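Long-range contact in peroxisomal acyl-coenzyme A oxidase 1 (Arabidopsis thaliana, PDB 1W07), which oxidises long- and medium-chain acyl-CoAs to 2-trans-enoyl-CoAs with an FAD cofactor, passing the electrons to oxygen to give hydrogen peroxide: residues Val483-Met494 with Ala525-Ile536. The protein carries 1 engineered substitution. Sequence-based numbering, arbitrary orientation.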
ATOM      1  N   VAL B 483      16.082 -13.953 -23.678  1.00 25.17           N
ATOM      2  CA  VAL B 483      15.382 -13.034 -22.802  1.00 23.32           C
ATOM      3  C   VAL B 483      15.515 -11.611 -23.320  1.00 20.91           C
ATOM      4  O   VAL B 483      14.520 -10.913 -23.462  1.00 23.24           O
ATOM      5  CB  VAL B 483      15.933 -13.130 -21.359  1.00 23.15           C
ATOM      6  CG1 VAL B 483      15.307 -12.043 -20.481  1.00 18.14           C
ATOM      7  CG2 VAL B 483      15.625 -14.509 -20.797  1.00 17.56           C
ATOM      8  N   LEU B 484      16.738 -11.191 -23.620  1.00 22.33           N
ATOM      9  CA  LEU B 484      16.967  -9.840 -24.111  1.00 24.83           C
ATOM     10  C   LEU B 484      16.174  -9.555 -25.369  1.00 26.65           C
ATOM     11  O   LEU B 484      15.554  -8.496 -25.494  1.00 26.91           O
ATOM     12  CB  LEU B 484      18.456  -9.596 -24.375  1.00 26.39           C
ATOM     13  CG  LEU B 484      19.329  -9.321 -23.152  1.00 27.01           C
ATOM     14  CD1 LEU B 484      20.783  -9.203 -23.572  1.00 28.06           C
ATOM     15  CD2 LEU B 484      18.869  -8.037 -22.485  1.00 29.87           C
ATOM     16  N   GLU B 485      16.193 -10.497 -26.307  1.00 26.59           N
ATOM     17  CA  GLU B 485      15.464 -10.337 -27.560  1.00 28.26           C
ATOM     18  C   GLU B 485      13.986 -10.115 -27.280  1.00 26.78           C
ATOM     19  O   GLU B 485      13.363  -9.222 -27.848  1.00 26.66           O
ATOM     20  CB  GLU B 485      15.638 -11.575 -28.443  1.00 30.79           C
ATOM     21  CG  GLU B 485      14.861 -11.507 -29.745  1.00 33.64           C
ATOM     22  CD  GLU B 485      14.966 -12.785 -30.551  1.00 36.75           C
ATOM     23  OE1 GLU B 485      14.588 -13.858 -30.026  1.00 38.10           O
ATOM     24  OE2 GLU B 485      15.422 -12.716 -31.710  1.00 37.76           O
ATOM     25  N   ALA B 486      13.428 -10.937 -26.403  1.00 22.96           N
ATOM     26  CA  ALA B 486      12.020 -10.814 -26.049  1.00 21.89           C
ATOM     27  C   ALA B 486      11.691  -9.441 -25.463  1.00 20.30           C
ATOM     28  O   ALA B 486      10.725  -8.805 -25.886  1.00 18.66           O
ATOM     29  CB  ALA B 486      11.641 -11.893 -25.064  1.00 23.24           C
ATOM     30  N   PHE B 487      12.480  -8.981 -24.489  1.00 21.94           N
ATOM     31  CA  PHE B 487      12.231  -7.672 -23.867  1.00 21.89           C
ATOM     32  C   PHE B 487      12.495  -6.486 -24.800  1.00 22.15           C
ATOM     33  O   PHE B 487      11.786  -5.483 -24.742  1.00 23.06           O
ATOM     34  CB  PHE B 487      13.065  -7.506 -22.592  1.00 23.13           C
ATOM     35  CG  PHE B 487      12.435  -8.122 -21.368  1.00 22.08           C
ATOM     36  CD1 PHE B 487      12.378  -9.503 -21.211  1.00 21.96           C
ATOM     37  CD2 PHE B 487      11.873  -7.313 -20.385  1.00 22.48           C
ATOM     38  CE1 PHE B 487      11.768 -10.070 -20.097  1.00 19.38           C
ATOM     39  CE2 PHE B 487      11.264  -7.864 -19.266  1.00 21.84           C
ATOM     40  CZ  PHE B 487      11.210  -9.249 -19.123  1.00 23.36           C
ATOM     41  N   GLU B 488      13.514  -6.588 -25.648  1.00 22.93           N
ATOM     42  CA  GLU B 488      13.825  -5.502 -26.578  1.00 26.17           C
ATOM     43  C   GLU B 488      12.701  -5.384 -27.601  1.00 27.25           C
ATOM     44  O   GLU B 488      12.216  -4.292 -27.878  1.00 28.51           O
ATOM     45  CB  GLU B 488      15.163  -5.746 -27.290  1.00 25.61           C
ATOM     46  CG  GLU B 488      16.374  -5.786 -26.368  1.00 25.98           C
ATOM     47  CD  GLU B 488      17.672  -5.997 -27.121  1.00 28.59           C
ATOM     48  OE1 GLU B 488      17.638  -6.652 -28.181  1.00 31.51           O
ATOM     49  OE2 GLU B 488      18.729  -5.531 -26.647  1.00 30.94           O
ATOM     50  N   ALA B 489      12.280  -6.516 -28.149  1.00 28.56           N
ATOM     51  CA  ALA B 489      11.195  -6.528 -29.123  1.00 29.69           C
ATOM     52  C   ALA B 489       9.902  -5.974 -28.526  1.00 30.15           C
ATOM     53  O   ALA B 489       9.222  -5.148 -29.132  1.00 31.11           O
ATOM     54  CB  ALA B 489      10.960  -7.945 -29.621  1.00 31.83           C
ATOM     55  N   ARG B 490       9.563  -6.437 -27.331  1.00 26.88           N
ATOM     56  CA  ARG B 490       8.356  -5.985 -26.658  1.00 26.51           C
ATOM     57  C   ARG B 490       8.347  -4.468 -26.435  1.00 24.88           C
ATOM     58  O   ARG B 490       7.338  -3.802 -26.672  1.00 26.07           O
ATOM     59  CB  ARG B 490       8.210  -6.736 -25.328  1.00 26.96           C
ATOM     60  CG  ARG B 490       7.152  -6.182 -24.401  1.00 28.78           C
ATOM     61  CD  ARG B 490       7.801  -5.557 -23.177  1.00 29.62           C
ATOM     62  NE  ARG B 490       6.812  -5.131 -22.175  1.00 26.93           N
ATOM     63  CZ  ARG B 490       7.106  -4.958 -20.889  1.00 24.54           C
ATOM     64  NH1 ARG B 490       8.345  -5.181 -20.455  1.00 20.28           N
ATOM     65  NH2 ARG B 490       6.172  -4.570 -20.039  1.00 21.50           N
ATOM     66  N   ALA B 491       9.476  -3.926 -25.995  1.00 23.59           N
ATOM     67  CA  ALA B 491       9.601  -2.491 -25.750  1.00 23.40           C
ATOM     68  C   ALA B 491       9.564  -1.697 -27.054  1.00 26.18           C
ATOM     69  O   ALA B 491       8.817  -0.727 -27.184  1.00 25.07           O
ATOM     70  CB  ALA B 491      10.895  -2.201 -25.012  1.00 20.79           C
ATOM     71  N   LEU B 492      10.382  -2.111 -28.018  1.00 26.49           N
ATOM     72  CA  LEU B 492      10.445  -1.443 -29.313  1.00 27.99           C
ATOM     73  C   LEU B 492       9.079  -1.470 -29.993  1.00 26.19           C
ATOM     74  O   LEU B 492       8.634  -0.471 -30.543  1.00 27.30           O
ATOM     75  CB  LEU B 492      11.483  -2.124 -30.212  1.00 28.18           C
ATOM     76  CG  LEU B 492      11.615  -1.590 -31.649  1.00 28.94           C
ATOM     77  CD1 LEU B 492      11.953  -0.111 -31.636  1.00 30.65           C
ATOM     78  CD2 LEU B 492      12.704  -2.362 -32.363  1.00 33.04           C
ATOM     79  N   ARG B 493       8.433  -2.629 -29.951  1.00 24.80           N
ATOM     80  CA  ARG B 493       7.126  -2.807 -30.550  1.00 24.90           C
ATOM     81  C   ARG B 493       6.110  -1.823 -29.973  1.00 25.06           C
ATOM     82  O   ARG B 493       5.365  -1.174 -30.712  1.00 23.28           O
ATOM     83  CB  ARG B 493       6.655  -4.244 -30.327  1.00 27.19           C
ATOM     84  CG  ARG B 493       5.193  -4.499 -30.646  1.00 33.46           C
ATOM     85  CD  ARG B 493       4.901  -4.386 -32.123  1.00 36.82           C
ATOM     86  NE  ARG B 493       4.297  -5.615 -32.647  1.00 42.28           N
ATOM     87  CZ  ARG B 493       3.827  -5.741 -33.882  1.00 40.70           C
ATOM     88  NH1 ARG B 493       3.897  -4.714 -34.718  1.00 40.54           N
ATOM     89  NH2 ARG B 493       3.301  -6.889 -34.284  1.00 41.84           N
ATOM     90  N   MET B 494       6.078  -1.717 -28.649  1.00 22.69           N
ATOM     91  CA  MET B 494       5.157  -0.801 -27.986  1.00 23.13           C
ATOM     92  C   MET B 494       5.448   0.651 -28.353  1.00 20.04           C
ATOM     93  O   MET B 494       4.534   1.432 -28.578  1.00 23.40           O
ATOM     94  CB  MET B 494       5.232  -0.984 -26.457  1.00 23.13           C
ATOM     95  CG  MET B 494       4.706  -2.337 -25.986  1.00 23.58           C
ATOM     96  SD  MET B 494       4.969  -2.711 -24.227  1.00 20.65           S
ATOM     97  CE  MET B 494       3.595  -1.873 -23.474  1.00 15.30           C
ATOM     98  N   ALA B 525       8.087  -0.371 -20.139  1.00 14.14           N
ATOM     99  CA  ALA B 525       8.682  -1.554 -20.786  1.00 17.11           C
ATOM    100  C   ALA B 525      10.150  -1.285 -21.111  1.00 16.69           C
ATOM    101  O   ALA B 525      10.991  -2.163 -20.967  1.00 19.70           O
ATOM    102  CB  ALA B 525       7.907  -1.931 -22.077  1.00 19.30           C
ATOM    103  N   HIS B 526      10.460  -0.065 -21.540  1.00 19.48           N
ATOM    104  CA  HIS B 526      11.835   0.303 -21.848  1.00 18.35           C
ATOM    105  C   HIS B 526      12.694   0.232 -20.585  1.00 15.89           C
ATOM    106  O   HIS B 526      13.763  -0.366 -20.584  1.00 16.65           O
ATOM    107  CB  HIS B 526      11.886   1.714 -22.416  1.00 20.87           C
ATOM    108  CG  HIS B 526      13.277   2.212 -22.658  1.00 20.00           C
ATOM    109  ND1 HIS B 526      14.083   1.718 -23.661  1.00 18.63           N
ATOM    110  CD2 HIS B 526      13.999   3.173 -22.037  1.00 17.28           C
ATOM    111  CE1 HIS B 526      15.239   2.353 -23.646  1.00 17.87           C
ATOM    112  NE2 HIS B 526      15.213   3.243 -22.672  1.00 19.01           N
ATOM    113  N   CYS B 527      12.220   0.835 -19.500  1.00 16.39           N
ATOM    114  CA  CYS B 527      12.949   0.811 -18.228  1.00 16.40           C
ATOM    115  C   CYS B 527      13.160  -0.605 -17.701  1.00 14.14           C
ATOM    116  O   CYS B 527      14.207  -0.891 -17.110  1.00 14.80           O
ATOM    117  CB  CYS B 527      12.212   1.621 -17.171  1.00 17.45           C
ATOM    118  SG  CYS B 527      12.112   3.351 -17.587  1.00 18.82           S
ATOM    119  N   GLN B 528      12.176  -1.487 -17.896  1.00 13.46           N
ATOM    120  CA  GLN B 528      12.302  -2.868 -17.423  1.00 16.13           C
ATOM    121  C   GLN B 528      13.387  -3.584 -18.216  1.00 16.76           C
ATOM    122  O   GLN B 528      14.162  -4.362 -17.657  1.00 19.24           O
ATOM    123  CB  GLN B 528      10.961  -3.611 -17.544  1.00 16.66           C
ATOM    124  CG  GLN B 528       9.892  -3.081 -16.581  1.00 14.09           C
ATOM    125  CD  GLN B 528       8.513  -3.683 -16.807  1.00 15.91           C
ATOM    126  OE1 GLN B 528       8.172  -4.100 -17.917  1.00 13.02           O
ATOM    127  NE2 GLN B 528       7.692  -3.681 -15.762  1.00 15.47           N
ATOM    128  N   LEU B 529      13.432  -3.324 -19.518  1.00 18.37           N
ATOM    129  CA  LEU B 529      14.455  -3.925 -20.377  1.00 18.89           C
ATOM    130  C   LEU B 529      15.826  -3.535 -19.824  1.00 19.53           C
ATOM    131  O   LEU B 529      16.714  -4.370 -19.716  1.00 21.93           O
ATOM    132  CB  LEU B 529      14.316  -3.406 -21.805  1.00 17.73           C
ATOM    133  CG  LEU B 529      15.511  -3.620 -22.741  1.00 24.09           C
ATOM    134  CD1 LEU B 529      15.789  -5.110 -22.958  1.00 18.13           C
ATOM    135  CD2 LEU B 529      15.213  -2.927 -24.060  1.00 22.88           C
ATOM    136  N   ILE B 530      15.990  -2.258 -19.472  1.00 17.28           N
ATOM    137  CA  ILE B 530      17.258  -1.786 -18.925  1.00 14.05           C
ATOM    138  C   ILE B 530      17.646  -2.572 -17.653  1.00 18.12           C
ATOM    139  O   ILE B 530      18.795  -3.007 -17.501  1.00 16.34           O
ATOM    140  CB  ILE B 530      17.174  -0.275 -18.606  1.00 15.04           C
ATOM    141  CG1 ILE B 530      17.016   0.526 -19.910  1.00 18.97           C
ATOM    142  CG2 ILE B 530      18.400   0.172 -17.834  1.00 15.79           C
ATOM    143  CD1 ILE B 530      16.847   2.041 -19.718  1.00 13.33           C
ATOM    144  N   VAL B 531      16.698  -2.753 -16.734  1.00 17.58           N
ATOM    145  CA  VAL B 531      16.981  -3.473 -15.501  1.00 15.09           C
ATOM    146  C   VAL B 531      17.370  -4.917 -15.829  1.00 13.66           C
ATOM    147  O   VAL B 531      18.346  -5.452 -15.301  1.00 16.09           O
ATOM    148  CB  VAL B 531      15.743  -3.454 -14.554  1.00 18.76           C
ATOM    149  CG1 VAL B 531      16.069  -4.184 -13.259  1.00 17.31           C
ATOM    150  CG2 VAL B 531      15.330  -2.013 -14.247  1.00 15.27           C
ATOM    151  N   VAL B 532      16.618  -5.549 -16.714  1.00 16.52           N
ATOM    152  CA  VAL B 532      16.912  -6.928 -17.082  1.00 17.78           C
ATOM    153  C   VAL B 532      18.289  -7.062 -17.727  1.00 18.77           C
ATOM    154  O   VAL B 532      19.041  -7.988 -17.407  1.00 18.21           O
ATOM    155  CB  VAL B 532      15.864  -7.497 -18.061  1.00 19.62           C
ATOM    156  CG1 VAL B 532      16.279  -8.898 -18.488  1.00 21.10           C
ATOM    157  CG2 VAL B 532      14.490  -7.534 -17.415  1.00 20.21           C
ATOM    158  N   SER B 533      18.618  -6.139 -18.631  1.00 17.67           N
ATOM    159  CA  SER B 533      19.898  -6.171 -19.334  1.00 20.91           C
ATOM    160  C   SER B 533      21.081  -5.942 -18.407  1.00 19.78           C
ATOM    161  O   SER B 533      22.143  -6.517 -18.612  1.00 18.05           O
ATOM    162  CB  SER B 533      19.921  -5.144 -20.482  1.00 19.86           C
ATOM    163  OG  SER B 533      20.067  -3.826 -19.981  1.00 25.25           O
ATOM    164  N   LYS B 534      20.907  -5.100 -17.391  1.00 19.79           N
ATOM    165  CA  LYS B 534      21.991  -4.836 -16.447  1.00 18.29           C
ATOM    166  C   LYS B 534      22.223  -6.004 -15.488  1.00 17.81           C
ATOM    167  O   LYS B 534      23.345  -6.217 -15.023  1.00 20.55           O
ATOM    168  CB  LYS B 534      21.723  -3.561 -15.655  1.00 20.77           C
ATOM    169  CG  LYS B 534      21.576  -2.350 -16.544  1.00 27.63           C
ATOM    170  CD  LYS B 534      22.811  -2.171 -17.401  1.00 32.10           C
ATOM    171  CE  LYS B 534      22.588  -1.137 -18.481  1.00 34.67           C
ATOM    172  NZ  LYS B 534      23.825  -0.967 -19.286  1.00 37.39           N
ATOM    173  N   PHE B 535      21.169  -6.756 -15.188  1.00 19.06           N
ATOM    174  CA  PHE B 535      21.288  -7.930 -14.324  1.00 19.32           C
ATOM    175  C   PHE B 535      22.037  -9.014 -15.108  1.00 19.03           C
ATOM    176  O   PHE B 535      22.937  -9.663 -14.580  1.00 19.92           O
ATOM    177  CB  PHE B 535      19.898  -8.435 -13.915  1.00 17.68           C
ATOM    178  CG  PHE B 535      19.882  -9.220 -12.631  1.00 16.59           C
ATOM    179  CD1 PHE B 535      18.730  -9.267 -11.858  1.00 18.80           C
ATOM    180  CD2 PHE B 535      21.017  -9.897 -12.187  1.00 18.93           C
ATOM    181  CE1 PHE B 535      18.704  -9.976 -10.652  1.00 21.45           C
ATOM    182  CE2 PHE B 535      21.005 -10.608 -10.987  1.00 20.00           C
ATOM    183  CZ  PHE B 535      19.841 -10.646 -10.216  1.00 19.78           C
ATOM    184  N   ILE B 536      21.659  -9.213 -16.369  1.00 21.79           N
ATOM    185  CA  ILE B 536      22.315 -10.199 -17.230  1.00 23.32           C
ATOM    186  C   ILE B 536      23.791  -9.806 -17.425  1.00 23.82           C
ATOM    187  O   ILE B 536      24.671 -10.663 -17.513  1.00 22.78           O
ATOM    188  CB  ILE B 536      21.616 -10.277 -18.616  1.00 24.28           C
ATOM    189  CG1 ILE B 536      20.208 -10.844 -18.446  1.00 24.76           C
ATOM    190  CG2 ILE B 536      22.446 -11.115 -19.590  1.00 24.09           C
ATOM    191  CD1 ILE B 536      19.412 -10.943 -19.737  1.00 25.90           C
TER
HETATM  192  O   HOH W   1      10.695  -4.788 -22.221  1.00 18.01           O
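Segments 483-494 and 525-536, parts of helices 480-503 and 516-538, run antiparallel, their local axes 8.8 Å apart at closest approach with 161° between their directions; by nearest CA atoms they are in register at L484 and S533, F487 and L529, A491 and A525. They belong to the all-helical C-terminal region of the acyl-CoA oxidase fold, away from the flavin, and illustrate how a largely apolar helix interface can take in a single buried arginine. Two alanines allow the closest approach in this register, A491 CA lying 5.1 Å from A525 CA. Toward the other end L484 and I536 meet tip to tip, while V483 CG1 lies against V532 CG1. The other V532 branch, CG2, sits over one face of the F487 ring, 4.0 Å from its centroid, a CH-pi contact displaced toward the rim; F571 of helix 568-572 packs edge-to-face with the same ring. With CG anti to the backbone N (chi1 164°), L529 swings its isobutyl end toward the facing helix and rests CD1 against both F487 CB and E488 CG, 3.5 Å from E488 CG.

The polar contacts are organised by R490. A bend at chi2 (-111°) turns its chain so that the guanidinium lies with one face on A525 CB and its end edge toward Q528. There NH1 and NH2 both donate to Q528 OE1, nearly in the guanidinium plane, the NH1 bond being 2.8 Å. NH2 also forms a salt bridge with D570, a negative charge likely to stabilise the buried cation. A leucine in its place would probably deprive Q528 OE1 of both these donors and D570 of this salt-bridge partner. One water completes the join: it accepts from R490 NH1 and donates to two backbone carbonyls, F487 O at 2.8 Å and A525 O at 2.9 Å.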